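CRISPR system CMR subunit Cmr7 1 (Sulfolobus solfataricus, PDB 2X5Q) is a subunit of the crRNA-containing CMR ribonucleoprotein complex of CRISPR antiviral defence, which it possibly joins as homodimers. Local coordinates at residues I28-S33 and Y62-S67; I56-G61 and C78-G83; L136-T141 and K192-N197; S142-D147 and F186-I191. One frame throughout, in Å; residues are numbered along the deposited sequence.

Contact 1: residues I28-S33 and Y62-S67; sequences IKIGSS and YAIDES
Ile64 begins the contact by meeting Ile30. Ile64 CD1 comes to 4.3 Å from Ile30 CG2, a loose apolar touch. The side chain of Ile64 is stretched out (chi1 -172°, chi2 162°), and this carries CD1 across to the other segment. Pro15 of strand 11-15 packs on both isoleucines. Asp65 next braces its own turn. Asp65 OD1 takes the proton of Ser67 OG on the syn lone pair at 2.8 Å, and also receives Thr68 N. Glu66 CB points away from 28-33; OE1 is bonded to Tyr188 OH and OE2 to Ser19 OG. One water donates both to Glu66 O (2.9 Å) and to Ile30 O (2.7 Å), bridging two acceptors that could not bond each other. The contact joins two beta hairpins by their connections: Glu66 and Ser67 lie between strands 62-65 and 70-73, and Gly31 and Ser32 between strands 27-29 and 35-38. Ser67 O makes the direct link. It accepts Ser32 N at 2.9 Å, with an almost straight N-H...O angle of 178°. Gly31 has no side chain in the way, and its CA lies 3.6 Å from Ser67 O. Ser32 OG may add a weak bond to the same oxygen, though its proton has another possible acceptor.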
loop_
_atom_site.group_PDB
_atom_site.type_symbol
_atom_site.label_atom_id
_atom_site.label_comp_id
_atom_site.label_asym_id
_atom_site.label_seq_id
_atom_site.Cartn_x
_atom_site.Cartn_y
_atom_site.Cartn_z
ATOM N N ILE A 28 -17.354 -10.209 15.278
ATOM C CA ILE A 28 -17.901 -9.352 14.251
ATOM C C ILE A 28 -17.620 -10.005 12.903
ATOM O O ILE A 28 -16.460 -10.248 12.563
ATOM C CB ILE A 28 -17.257 -7.973 14.320
ATOM C CG1 ILE A 28 -17.594 -7.321 15.667
ATOM C CG2 ILE A 28 -17.728 -7.076 13.157
ATOM C CD1 ILE A 28 -16.629 -6.277 16.088
ATOM N N LYS A 29 -18.687 -10.314 12.172
ATOM C CA LYS A 29 -18.574 -10.783 10.801
ATOM C C LYS A 29 -18.282 -9.576 9.909
ATOM O O LYS A 29 -19.071 -8.632 9.858
ATOM C CB LYS A 29 -19.870 -11.472 10.368
ATOM C CG LYS A 29 -19.921 -11.882 8.901
ATOM C CD LYS A 29 -21.011 -12.927 8.645
ATOM C CE LYS A 29 -21.211 -13.161 7.151
ATOM N NZ LYS A 29 -22.179 -14.276 6.863
ATOM N N ILE A 30 -17.134 -9.591 9.232
ATOM C CA ILE A 30 -16.798 -8.524 8.299
ATOM C C ILE A 30 -17.397 -8.831 6.937
ATOM O O ILE A 30 -17.917 -7.944 6.254
ATOM C CB ILE A 30 -15.288 -8.342 8.180
ATOM C CG1 ILE A 30 -14.686 -8.100 9.552
ATOM C CG2 ILE A 30 -14.950 -7.131 7.286
ATOM C CD1 ILE A 30 -13.202 -7.912 9.493
ATOM N N GLY A 31 -17.326 -10.097 6.543
ATOM C CA GLY A 31 -18.036 -10.573 5.377
ATOM C C GLY A 31 -18.059 -12.079 5.404
ATOM O O GLY A 31 -17.763 -12.687 6.439
ATOM N N SER A 32 -18.388 -12.685 4.268
ATOM C CA SER A 32 -18.538 -14.133 4.195
ATOM C C SER A 32 -17.266 -14.883 4.596
ATOM O O SER A 32 -17.344 -15.971 5.142
ATOM C CB SER A 32 -18.942 -14.553 2.778
ATOM O OG SER A 32 -17.943 -14.162 1.860
ATOM N N SER A 33 -16.105 -14.292 4.324
ATOM C CA SER A 33 -14.827 -14.969 4.496
ATOM C C SER A 33 -13.995 -14.483 5.698
ATOM O O SER A 33 -12.986 -15.121 6.046
ATOM C CB SER A 33 -14.014 -14.820 3.209
ATOM O OG SER A 33 -14.774 -15.296 2.112
ATOM N N TYR A 62 -5.718 0.552 -0.658
ATOM C CA TYR A 62 -6.566 -0.618 -0.401
ATOM C C TYR A 62 -8.040 -0.334 -0.676
ATOM O O TYR A 62 -8.521 0.778 -0.474
ATOM C CB TYR A 62 -6.429 -1.095 1.054
ATOM C CG TYR A 62 -5.172 -1.859 1.298
ATOM C CD1 TYR A 62 -5.130 -3.239 1.087
ATOM C CD2 TYR A 62 -3.996 -1.208 1.689
ATOM C CE1 TYR A 62 -3.973 -3.951 1.279
ATOM C CE2 TYR A 62 -2.821 -1.913 1.888
ATOM C CZ TYR A 62 -2.819 -3.289 1.682
ATOM O OH TYR A 62 -1.671 -4.014 1.875
ATOM N N ALA A 63 -8.736 -1.353 -1.166
ATOM C CA ALA A 63 -10.195 -1.364 -1.238
ATOM C C ALA A 63 -10.671 -2.669 -0.572
ATOM O O ALA A 63 -9.852 -3.535 -0.244
ATOM C CB ALA A 63 -10.660 -1.280 -2.670
ATOM N N ILE A 64 -11.965 -2.781 -0.322
ATOM C CA ILE A 64 -12.511 -3.968 0.332
ATOM C C ILE A 64 -13.439 -4.691 -0.635
ATOM O O ILE A 64 -14.172 -4.071 -1.409
ATOM C CB ILE A 64 -13.189 -3.626 1.696
ATOM C CG1 ILE A 64 -13.586 -4.903 2.460
ATOM C CG2 ILE A 64 -14.403 -2.730 1.521
ATOM C CD1 ILE A 64 -13.841 -4.651 3.980
ATOM N N ASP A 65 -13.330 -6.013 -0.657
ATOM C CA ASP A 65 -14.301 -6.845 -1.354
ATOM C C ASP A 65 -15.412 -6.951 -0.325
ATOM O O ASP A 65 -15.324 -7.740 0.631
ATOM C CB ASP A 65 -13.700 -8.214 -1.695
ATOM C CG ASP A 65 -14.721 -9.186 -2.268
ATOM O OD1 ASP A 65 -15.931 -9.063 -1.968
ATOM O OD2 ASP A 65 -14.298 -10.092 -3.014
ATOM N N GLU A 66 -16.446 -6.133 -0.494
ATOM C CA GLU A 66 -17.442 -5.991 0.562
ATOM C C GLU A 66 -18.156 -7.284 0.950
ATOM O O GLU A 66 -18.437 -7.494 2.121
ATOM C CB GLU A 66 -18.489 -4.925 0.240
ATOM C CG GLU A 66 -19.237 -4.545 1.525
ATOM C CD GLU A 66 -20.016 -3.251 1.436
ATOM O OE1 GLU A 66 -19.593 -2.344 0.682
ATOM O OE2 GLU A 66 -21.050 -3.157 2.144
ATOM N N SER A 67 -18.449 -8.132 -0.024
ATOM C CA SER A 67 -19.131 -9.384 0.260
ATOM C C SER A 67 -18.281 -10.363 1.069
ATOM O O SER A 67 -18.813 -11.034 1.943
ATOM C CB SER A 67 -19.593 -10.043 -1.025
ATOM O OG SER A 67 -18.504 -10.140 -1.916
HETATM O O HOH W 1 -17.732 -5.981 4.450
#

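Contact 2: residues I56-G61 and C78-G83; sequences ILVLTG and CDYVKG
Leu57 and Gly83 form a closed pair of backbone bonds. Leu57 N gives to Gly83 O at 2.9 Å, and Gly83 N gives to Leu57 O at 3.0 Å. Leu59 and Val81 repeat the pattern. Leu59 N reaches Val81 O at 2.8 Å with an angle of 162° at the hydrogen. In return, Val81 N gives a bond to Leu59 O at 3.0 Å. Past the strand end, Gly61 N adds a bond to Asp79 O at 2.8 Å. It is more bent (136°), and the donor stands above the carbonyl plane. Asp79 O also receives a CA-H...O contact from Thr60 CA at 3.2 Å. Asp79 OD2 is satisfied by Thr74 OG1 and by a salt bridge to Lys105 of the second subunit. Lys82 NZ is bonded to Ile185 O. The aliphatic part of this lysine runs beside Val58, with Lys82 CG 3.9 Å from Val58 CG2. Val58 CG1, anti to its own N (chi1 -177°), rests 3.8 Å from Tyr80 CB. Val58, Thr60, Tyr80 and Lys82 share one face of the sheet; Leu57, Leu59 and Val81 share the other. This is an antiparallel strand pair, 52-60 with 80-86, in a buried part of the mixed beta sheet.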
loop_
_atom_site.group_PDB
_atom_site.type_symbol
_atom_site.label_atom_id
_atom_site.label_comp_id
_atom_site.label_asym_id
_atom_site.label_seq_id
_atom_site.Cartn_x
_atom_site.Cartn_y
_atom_site.Cartn_z
ATOM N N ILE A 56 -8.894 6.525 14.282
ATOM C CA ILE A 56 -9.389 5.751 13.164
ATOM C C ILE A 56 -8.251 5.548 12.160
ATOM O O ILE A 56 -7.590 6.501 11.769
ATOM C CB ILE A 56 -10.568 6.464 12.461
ATOM C CG1 ILE A 56 -11.795 6.546 13.378
ATOM C CG2 ILE A 56 -10.971 5.719 11.168
ATOM C CD1 ILE A 56 -12.006 7.875 14.009
ATOM N N LEU A 57 -8.025 4.303 11.749
ATOM C CA LEU A 57 -6.985 4.019 10.757
ATOM C C LEU A 57 -7.526 4.123 9.333
ATOM O O LEU A 57 -8.542 3.512 8.999
ATOM C CB LEU A 57 -6.367 2.645 11.009
ATOM C CG LEU A 57 -5.174 2.284 10.124
ATOM C CD1 LEU A 57 -3.979 3.173 10.439
ATOM C CD2 LEU A 57 -4.853 0.801 10.309
ATOM N N VAL A 58 -6.824 4.883 8.498
ATOM C CA VAL A 58 -7.166 5.035 7.090
ATOM C C VAL A 58 -6.138 4.234 6.311
ATOM O O VAL A 58 -4.964 4.576 6.283
ATOM C CB VAL A 58 -7.121 6.514 6.638
ATOM C CG1 VAL A 58 -7.569 6.657 5.142
ATOM C CG2 VAL A 58 -7.973 7.363 7.571
ATOM N N LEU A 59 -6.578 3.140 5.711
ATOM C CA LEU A 59 -5.673 2.284 4.957
ATOM C C LEU A 59 -5.715 2.678 3.492
ATOM O O LEU A 59 -6.613 2.263 2.773
ATOM C CB LEU A 59 -6.091 0.833 5.147
ATOM C CG LEU A 59 -4.990 -0.208 5.109
ATOM C CD1 LEU A 59 -4.035 0.049 6.265
ATOM C CD2 LEU A 59 -5.618 -1.612 5.182
ATOM N N THR A 60 -4.750 3.485 3.050
ATOM C CA THR A 60 -4.710 3.943 1.652
ATOM C C THR A 60 -4.053 2.874 0.757
ATOM O O THR A 60 -3.323 2.031 1.239
ATOM C CB THR A 60 -4.004 5.336 1.504
ATOM O OG1 THR A 60 -2.633 5.242 1.899
ATOM C CG2 THR A 60 -4.683 6.397 2.392
ATOM N N GLY A 61 -4.311 2.917 -0.547
ATOM C CA GLY A 61 -3.830 1.869 -1.460
ATOM C C GLY A 61 -4.550 0.528 -1.309
ATOM O O GLY A 61 -4.064 -0.491 -1.814
ATOM N N CYS A 78 -5.257 6.898 -3.960
ATOM C CA CYS A 78 -6.541 7.544 -3.724
ATOM C C CYS A 78 -7.631 6.552 -3.247
ATOM O O CYS A 78 -8.717 6.980 -2.833
ATOM C CB CYS A 78 -6.996 8.298 -4.974
ATOM S SG CYS A 78 -5.886 9.705 -5.491
ATOM N N ASP A 79 -7.353 5.246 -3.303
ATOM C CA ASP A 79 -8.229 4.247 -2.667
ATOM C C ASP A 79 -7.916 4.172 -1.185
ATOM O O ASP A 79 -6.747 4.292 -0.789
ATOM C CB ASP A 79 -8.045 2.853 -3.267
ATOM C CG ASP A 79 -8.602 2.727 -4.675
ATOM O OD1 ASP A 79 -9.422 3.577 -5.103
ATOM O OD2 ASP A 79 -8.215 1.756 -5.356
ATOM N N TYR A 80 -8.956 3.980 -0.369
ATOM C CA TYR A 80 -8.775 3.710 1.048
ATOM C C TYR A 80 -9.949 2.944 1.635
ATOM O O TYR A 80 -11.087 2.981 1.120
ATOM C CB TYR A 80 -8.554 4.993 1.870
ATOM C CG TYR A 80 -9.593 6.059 1.624
ATOM C CD1 TYR A 80 -10.829 6.031 2.265
ATOM C CD2 TYR A 80 -9.350 7.084 0.723
ATOM C CE1 TYR A 80 -11.799 7.016 2.019
ATOM C CE2 TYR A 80 -10.293 8.059 0.482
ATOM C CZ TYR A 80 -11.517 8.024 1.121
ATOM O OH TYR A 80 -12.436 9.013 0.840
ATOM N N VAL A 81 -9.661 2.270 2.739
ATOM C CA VAL A 81 -10.702 1.731 3.602
ATOM C C VAL A 81 -10.346 2.225 5.008
ATOM O O VAL A 81 -9.185 2.222 5.382
ATOM C CB VAL A 81 -10.758 0.197 3.529
ATOM C CG1 VAL A 81 -11.934 -0.357 4.376
ATOM C CG2 VAL A 81 -10.864 -0.271 2.060
ATOM N N LYS A 82 -11.339 2.684 5.760
ATOM C CA LYS A 82 -11.129 3.089 7.146
ATOM C C LYS A 82 -11.691 2.040 8.100
ATOM O O LYS A 82 -12.579 1.257 7.745
ATOM C CB LYS A 82 -11.786 4.440 7.408
ATOM C CG LYS A 82 -11.291 5.562 6.458
ATOM C CD LYS A 82 -11.937 6.887 6.775
ATOM C CE LYS A 82 -12.223 7.695 5.526
ATOM N NZ LYS A 82 -12.822 9.020 5.877
ATOM N N GLY A 83 -11.129 2.004 9.302
ATOM C CA GLY A 83 -11.577 1.094 10.329
ATOM C C GLY A 83 -11.041 1.479 11.692
ATOM O O GLY A 83 -10.324 2.494 11.863
#

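Contact 3: residues L136-T141 and K192-N197; sequences LRDKVT and KSLKSN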
loop_
_atom_site.group_PDB
_atom_site.type_symbol
_atom_site.label_atom_id
_atom_site.label_comp_id
_atom_site.label_asym_id
_atom_site.label_seq_id
_atom_site.Cartn_x
_atom_site.Cartn_y
_atom_site.Cartn_z
ATOM N N LEU A 136 -6.294 -7.648 -10.748
ATOM C CA LEU A 136 -7.123 -6.448 -10.821
ATOM C C LEU A 136 -7.726 -6.283 -12.210
ATOM O O LEU A 136 -8.138 -5.181 -12.595
ATOM C CB LEU A 136 -6.286 -5.225 -10.444
ATOM C CG LEU A 136 -5.702 -5.283 -9.031
ATOM C CD1 LEU A 136 -4.621 -4.227 -8.842
ATOM C CD2 LEU A 136 -6.821 -5.138 -7.982
ATOM N N ARG A 137 -7.782 -7.385 -12.958
ATOM C CA ARG A 137 -8.441 -7.398 -14.261
ATOM C C ARG A 137 -9.948 -7.323 -14.090
ATOM O O ARG A 137 -10.515 -8.052 -13.278
ATOM C CB ARG A 137 -8.120 -8.681 -15.016
ATOM C CG ARG A 137 -6.732 -8.693 -15.658
ATOM C CD ARG A 137 -6.442 -10.047 -16.260
ATOM N NE ARG A 137 -6.524 -11.096 -15.247
ATOM C CZ ARG A 137 -6.424 -12.391 -15.511
ATOM N NH1 ARG A 137 -6.223 -12.800 -16.745
ATOM N NH2 ARG A 137 -6.508 -13.274 -14.530
ATOM N N ASP A 138 -10.592 -6.448 -14.851
ATOM C CA ASP A 138 -12.042 -6.505 -14.993
ATOM C C ASP A 138 -12.764 -6.193 -13.679
ATOM O O ASP A 138 -13.816 -6.767 -13.380
ATOM C CB ASP A 138 -12.427 -7.902 -15.504
ATOM C CG ASP A 138 -13.620 -7.878 -16.407
ATOM O OD1 ASP A 138 -14.734 -7.681 -15.882
ATOM O OD2 ASP A 138 -13.444 -8.063 -17.638
ATOM N N LYS A 139 -12.180 -5.289 -12.894
ATOM C CA LYS A 139 -12.687 -4.957 -11.570
ATOM C C LYS A 139 -12.802 -3.454 -11.417
ATOM O O LYS A 139 -11.964 -2.709 -11.933
ATOM C CB LYS A 139 -11.762 -5.506 -10.496
ATOM C CG LYS A 139 -11.748 -7.025 -10.455
ATOM C CD LYS A 139 -11.107 -7.546 -9.213
ATOM C CE LYS A 139 -10.788 -9.025 -9.318
ATOM N NZ LYS A 139 -12.012 -9.831 -9.437
ATOM N N VAL A 140 -13.841 -3.018 -10.712
ATOM C CA VAL A 140 -14.106 -1.596 -10.523
ATOM C C VAL A 140 -14.094 -1.297 -9.040
ATOM O O VAL A 140 -14.651 -2.060 -8.255
ATOM C CB VAL A 140 -15.469 -1.152 -11.128
ATOM C CG1 VAL A 140 -16.640 -1.999 -10.597
ATOM C CG2 VAL A 140 -15.719 0.322 -10.852
ATOM N N THR A 141 -13.434 -0.203 -8.677
ATOM C CA THR A 141 -13.414 0.276 -7.306
ATOM C C THR A 141 -14.311 1.507 -7.239
ATOM O O THR A 141 -14.277 2.364 -8.136
ATOM C CB THR A 141 -11.985 0.597 -6.846
ATOM O OG1 THR A 141 -11.490 1.749 -7.555
ATOM C CG2 THR A 141 -11.087 -0.585 -7.128
ATOM N N LYS A 192 -15.134 -4.607 -6.958
ATOM C CA LYS A 192 -16.052 -5.623 -7.457
ATOM C C LYS A 192 -15.642 -6.035 -8.871
ATOM O O LYS A 192 -15.123 -5.216 -9.640
ATOM C CB LYS A 192 -17.481 -5.070 -7.461
ATOM C CG LYS A 192 -18.500 -6.024 -8.044
ATOM C CD LYS A 192 -19.891 -5.448 -8.128
ATOM C CE LYS A 192 -20.813 -6.417 -8.880
ATOM N NZ LYS A 192 -20.874 -7.753 -8.185
ATOM N N SER A 193 -15.878 -7.302 -9.211
ATOM C CA SER A 193 -15.636 -7.776 -10.568
ATOM C C SER A 193 -16.845 -7.457 -11.440
ATOM O O SER A 193 -17.989 -7.614 -11.017
ATOM C CB SER A 193 -15.337 -9.272 -10.591
ATOM O OG SER A 193 -16.388 -9.990 -9.989
ATOM N N LEU A 194 -16.574 -6.993 -12.652
ATOM C CA LEU A 194 -17.623 -6.592 -13.589
ATOM C C LEU A 194 -18.250 -7.752 -14.358
ATOM O O LEU A 194 -19.366 -7.623 -14.890
ATOM C CB LEU A 194 -17.047 -5.588 -14.592
ATOM C CG LEU A 194 -16.629 -4.253 -13.982
ATOM C CD1 LEU A 194 -15.667 -3.507 -14.883
ATOM C CD2 LEU A 194 -17.859 -3.410 -13.702
ATOM N N LYS A 195 -17.530 -8.866 -14.469
ATOM C CA LYS A 195 -17.959 -9.961 -15.359
ATOM C C LYS A 195 -18.173 -11.289 -14.640
ATOM O O LYS A 195 -18.514 -12.300 -15.257
ATOM C CB LYS A 195 -16.950 -10.125 -16.501
ATOM C CG LYS A 195 -17.215 -9.244 -17.734
ATOM C CD LYS A 195 -16.522 -9.838 -18.959
ATOM C CE LYS A 195 -16.873 -9.132 -20.279
ATOM N NZ LYS A 195 -15.979 -7.951 -20.549
ATOM N N SER A 196 -17.998 -11.268 -13.330
ATOM C CA SER A 196 -18.092 -12.460 -12.513
ATOM C C SER A 196 -18.700 -12.088 -11.165
ATOM O O SER A 196 -18.561 -10.948 -10.709
ATOM C CB SER A 196 -16.698 -13.064 -12.328
ATOM O OG SER A 196 -16.716 -14.101 -11.363
ATOM N N ASN A 197 -19.383 -13.051 -10.546
ATOM C CA ASN A 197 -20.059 -12.837 -9.268
ATOM C C ASN A 197 -19.889 -14.036 -8.325
ATOM O O ASN A 197 -20.315 -15.153 -8.649
ATOM C CB ASN A 197 -21.551 -12.564 -9.511
ATOM C CG ASN A 197 -21.809 -11.175 -10.093
ATOM O OD1 ASN A 197 -21.613 -10.161 -9.417
ATOM N ND2 ASN A 197 -22.259 -11.128 -11.353
#
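Lys139 and Ser193 face each other as a non-hydrogen-bonded antiparallel pair, beside the hydrogen-bonded pair of Val140 and Lys192. Val140 N binds Lys192 O at 2.8 Å, and Lys192 N returns a bond to Val140 O. The ladder goes on beyond the strands, where Leu194 N meets Asp138 O at 2.9 Å in a nearly straight bond (177°). Val140 and Leu194 carry the apolar part. Val140 CG1 touches Leu194 CD2 at 3.6 Å, and the two side chains cross at about a right angle. The chi1 of Val140 (54°) sets CG1 between its backbone N and carbonyl carbon, on the side where the leucine lies. The carboxylate of Asp138 reaches over to Lys195. Asp138 OD1 sits 3.4 Å from Lys195 CB, while the lysine chain passes across the carboxylate. The charged ends meet only in a long salt bridge, Asp138 OD2 to Lys195 NZ at 3.9 Å. Lys139 bends at its last torsion, and its NZ comes within 3.6 Å of Ser193 CB. Within its own segment, Lys192 NZ gives a 2.8 Å bond to Asn197 OD1, which ties the strand to the last modelled residue. The contact lies at the surface, at the outer end of the ribbon of strands 139-144 and 188-193. Helices 148-162, 164-169 and 172-185 come between these strands in the chain. Ile191 of strand 188-193 packs on Leu136, Lys139 and Thr141. The second subunit touches the start of segment 136-141, with its Ile101 on Leu136 and its Ile99 on Arg137.

Contact 4: residues S142-D147 and F186-I191; sequences SFVSLD and FNYYSI
Phe143 and Tyr189 are paired across the strands, and their first torsions turn the rings together. Phe143 CG is anti to its N (chi1 174°), while Tyr189 CG is anti to its carbonyl carbon (chi1 -77°). The edge of the Phe143 ring then points at the face of the Tyr189 ring, offset, with centroids 5.6 Å apart and planes at 70°. Phe143 CB also lies over the Tyr189 face, 4.2 Å from the centroid, as a CH-pi contact. Farther round its ring, Phe143 CE1 reaches Asn187 CB at 3.5 Å. Tyr188 lies on the opposite face of the ribbon. The Tyr188 ring takes Val144 CB over one face, 3.9 Å from the centroid. Leu146 CD2 stands at the ring edge, 4.1 Å from Tyr188 CE2. Besides Glu66, Tyr188 OH meets Asn18 N. The backbones are joined by paired bonds at Ser142 with Ser190 and at Val144 with Tyr188. Val144 N to Tyr188 O is short, 2.6 Å. A water connects Ser142 OG to Ser190 O beside the first pair. Asp147 then N-caps the following helix, and Phe186 is the first residue to leave helix 172-185. The arrangement is a twisted two-stranded antiparallel ribbon that closes the base of a helical excursion.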
loop_
_atom_site.group_PDB
_atom_site.type_symbol
_atom_site.label_atom_id
_atom_site.label_comp_id
_atom_site.label_asym_id
_atom_site.label_seq_id
_atom_site.Cartn_x
_atom_site.Cartn_y
_atom_site.Cartn_z
ATOM N N SER A 142 -15.125 1.581 -6.194
ATOM C CA SER A 142 -16.127 2.615 -6.087
ATOM C C SER A 142 -16.109 3.201 -4.712
ATOM O O SER A 142 -15.944 2.484 -3.737
ATOM C CB SER A 142 -17.516 2.032 -6.343
ATOM O OG SER A 142 -17.511 1.324 -7.555
ATOM N N PHE A 143 -16.313 4.509 -4.659
ATOM C CA PHE A 143 -16.457 5.220 -3.419
ATOM C C PHE A 143 -17.825 4.897 -2.814
ATOM O O PHE A 143 -18.853 5.009 -3.484
ATOM C CB PHE A 143 -16.321 6.721 -3.677
ATOM C CG PHE A 143 -16.591 7.565 -2.468
ATOM C CD1 PHE A 143 -15.598 7.792 -1.533
ATOM C CD2 PHE A 143 -17.841 8.130 -2.267
ATOM C CE1 PHE A 143 -15.836 8.562 -0.423
ATOM C CE2 PHE A 143 -18.086 8.906 -1.153
ATOM C CZ PHE A 143 -17.083 9.126 -0.233
ATOM N N VAL A 144 -17.820 4.497 -1.549
ATOM C CA VAL A 144 -19.041 4.163 -0.833
ATOM C C VAL A 144 -19.099 4.946 0.469
ATOM O O VAL A 144 -18.091 5.119 1.144
ATOM C CB VAL A 144 -19.118 2.649 -0.540
ATOM C CG1 VAL A 144 -20.471 2.300 0.094
ATOM C CG2 VAL A 144 -18.914 1.840 -1.849
ATOM N N SER A 145 -20.281 5.464 0.795
ATOM C CA SER A 145 -20.509 6.041 2.122
ATOM C C SER A 145 -21.473 5.139 2.882
ATOM O O SER A 145 -22.169 4.315 2.292
ATOM C CB SER A 145 -21.051 7.459 2.006
ATOM O OG SER A 145 -22.358 7.435 1.481
ATOM N N LEU A 146 -21.495 5.271 4.200
ATOM C CA LEU A 146 -22.398 4.449 5.009
ATOM C C LEU A 146 -23.845 4.899 4.813
ATOM O O LEU A 146 -24.152 6.085 4.919
ATOM C CB LEU A 146 -22.044 4.517 6.495
ATOM C CG LEU A 146 -20.839 3.729 6.997
ATOM C CD1 LEU A 146 -20.897 3.644 8.506
ATOM C CD2 LEU A 146 -20.759 2.326 6.388
ATOM N N ASP A 147 -24.726 3.942 4.523
ATOM C CA ASP A 147 -26.160 4.186 4.607
ATOM C C ASP A 147 -26.481 4.605 6.050
ATOM O O ASP A 147 -25.872 4.102 7.005
ATOM C CB ASP A 147 -26.941 2.938 4.173
ATOM C CG ASP A 147 -28.428 3.045 4.453
ATOM O OD1 ASP A 147 -29.220 3.247 3.505
ATOM O OD2 ASP A 147 -28.807 2.912 5.630
ATOM N N PHE A 186 -16.795 7.134 7.938
ATOM C CA PHE A 186 -16.509 5.820 7.358
ATOM C C PHE A 186 -16.986 5.646 5.915
ATOM O O PHE A 186 -17.749 4.733 5.590
ATOM C CB PHE A 186 -17.025 4.716 8.276
ATOM C CG PHE A 186 -16.235 4.603 9.533
ATOM C CD1 PHE A 186 -14.940 4.125 9.502
ATOM C CD2 PHE A 186 -16.750 5.043 10.741
ATOM C CE1 PHE A 186 -14.192 4.038 10.662
ATOM C CE2 PHE A 186 -16.002 4.951 11.893
ATOM C CZ PHE A 186 -14.728 4.452 11.852
ATOM N N ASN A 187 -16.506 6.536 5.060
ATOM C CA ASN A 187 -16.516 6.312 3.628
ATOM C C ASN A 187 -15.365 5.364 3.286
ATOM O O ASN A 187 -14.363 5.294 4.011
ATOM C CB ASN A 187 -16.326 7.615 2.875
ATOM C CG ASN A 187 -17.267 8.690 3.320
ATOM O OD1 ASN A 187 -18.440 8.434 3.581
ATOM N ND2 ASN A 187 -16.765 9.921 3.395
ATOM N N TYR A 188 -15.514 4.633 2.191
ATOM C CA TYR A 188 -14.526 3.647 1.782
ATOM C C TYR A 188 -14.675 3.309 0.302
ATOM O O TYR A 188 -15.644 3.712 -0.361
ATOM C CB TYR A 188 -14.630 2.374 2.639
ATOM C CG TYR A 188 -15.972 1.648 2.551
ATOM C CD1 TYR A 188 -16.136 0.544 1.735
ATOM C CD2 TYR A 188 -17.068 2.075 3.286
ATOM C CE1 TYR A 188 -17.369 -0.127 1.644
ATOM C CE2 TYR A 188 -18.296 1.412 3.218
ATOM C CZ TYR A 188 -18.436 0.314 2.392
ATOM O OH TYR A 188 -19.643 -0.330 2.302
ATOM N N TYR A 189 -13.676 2.604 -0.218
ATOM C CA TYR A 189 -13.681 2.152 -1.603
ATOM C C TYR A 189 -13.870 0.643 -1.602
ATOM O O TYR A 189 -13.163 -0.079 -0.894
ATOM C CB TYR A 189 -12.384 2.549 -2.312
ATOM C CG TYR A 189 -12.363 4.007 -2.694
ATOM C CD1 TYR A 189 -12.620 4.403 -3.996
ATOM C CD2 TYR A 189 -12.111 4.996 -1.738
ATOM C CE1 TYR A 189 -12.621 5.749 -4.348
ATOM C CE2 TYR A 189 -12.106 6.342 -2.088
ATOM C CZ TYR A 189 -12.362 6.702 -3.385
ATOM O OH TYR A 189 -12.373 8.012 -3.729
ATOM N N SER A 190 -14.874 0.176 -2.330
ATOM C CA SER A 190 -15.085 -1.259 -2.471
ATOM C C SER A 190 -14.768 -1.657 -3.892
ATOM O O SER A 190 -14.956 -0.874 -4.824
ATOM C CB SER A 190 -16.508 -1.672 -2.096
ATOM O OG SER A 190 -17.421 -1.380 -3.104
ATOM N N ILE A 191 -14.259 -2.870 -4.043
ATOM C CA ILE A 191 -13.844 -3.381 -5.333
ATOM C C ILE A 191 -14.746 -4.550 -5.691
ATOM O O ILE A 191 -15.091 -5.365 -4.831
ATOM C CB ILE A 191 -12.343 -3.761 -5.326
ATOM C CG1 ILE A 191 -11.885 -4.243 -6.704
ATOM C CG2 ILE A 191 -12.025 -4.781 -4.229
ATOM C CD1 ILE A 191 -10.369 -4.228 -6.855
HETATM O O HOH W 2 -16.957 -1.188 -6.949
HETATM O O HOH W 3 -20.161 7.349 5.360
#

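Contacts 1 and 2 alternate along the chain, and contacts 3 and 4 follow. Contact 4 is nested inside the loop that contact 3 closes, and both use strands 139-144 and 188-193, with centres 16 Å apart. Contact 4 is the junction. Its centre is about 10 Å from that of contact 2 and 12 Å from that of contact 1. Tyr189 N probably bonds Tyr80 O, and Ile191 N probably bonds Ile64 O. The ribbon thus links the mixed sheet to the hairpin of strands 62-65 and 70-73. Contacts 1, 2 and 3 each touch the second subunit, contact 1 only through Tyr62, which is consistent with a homodimer.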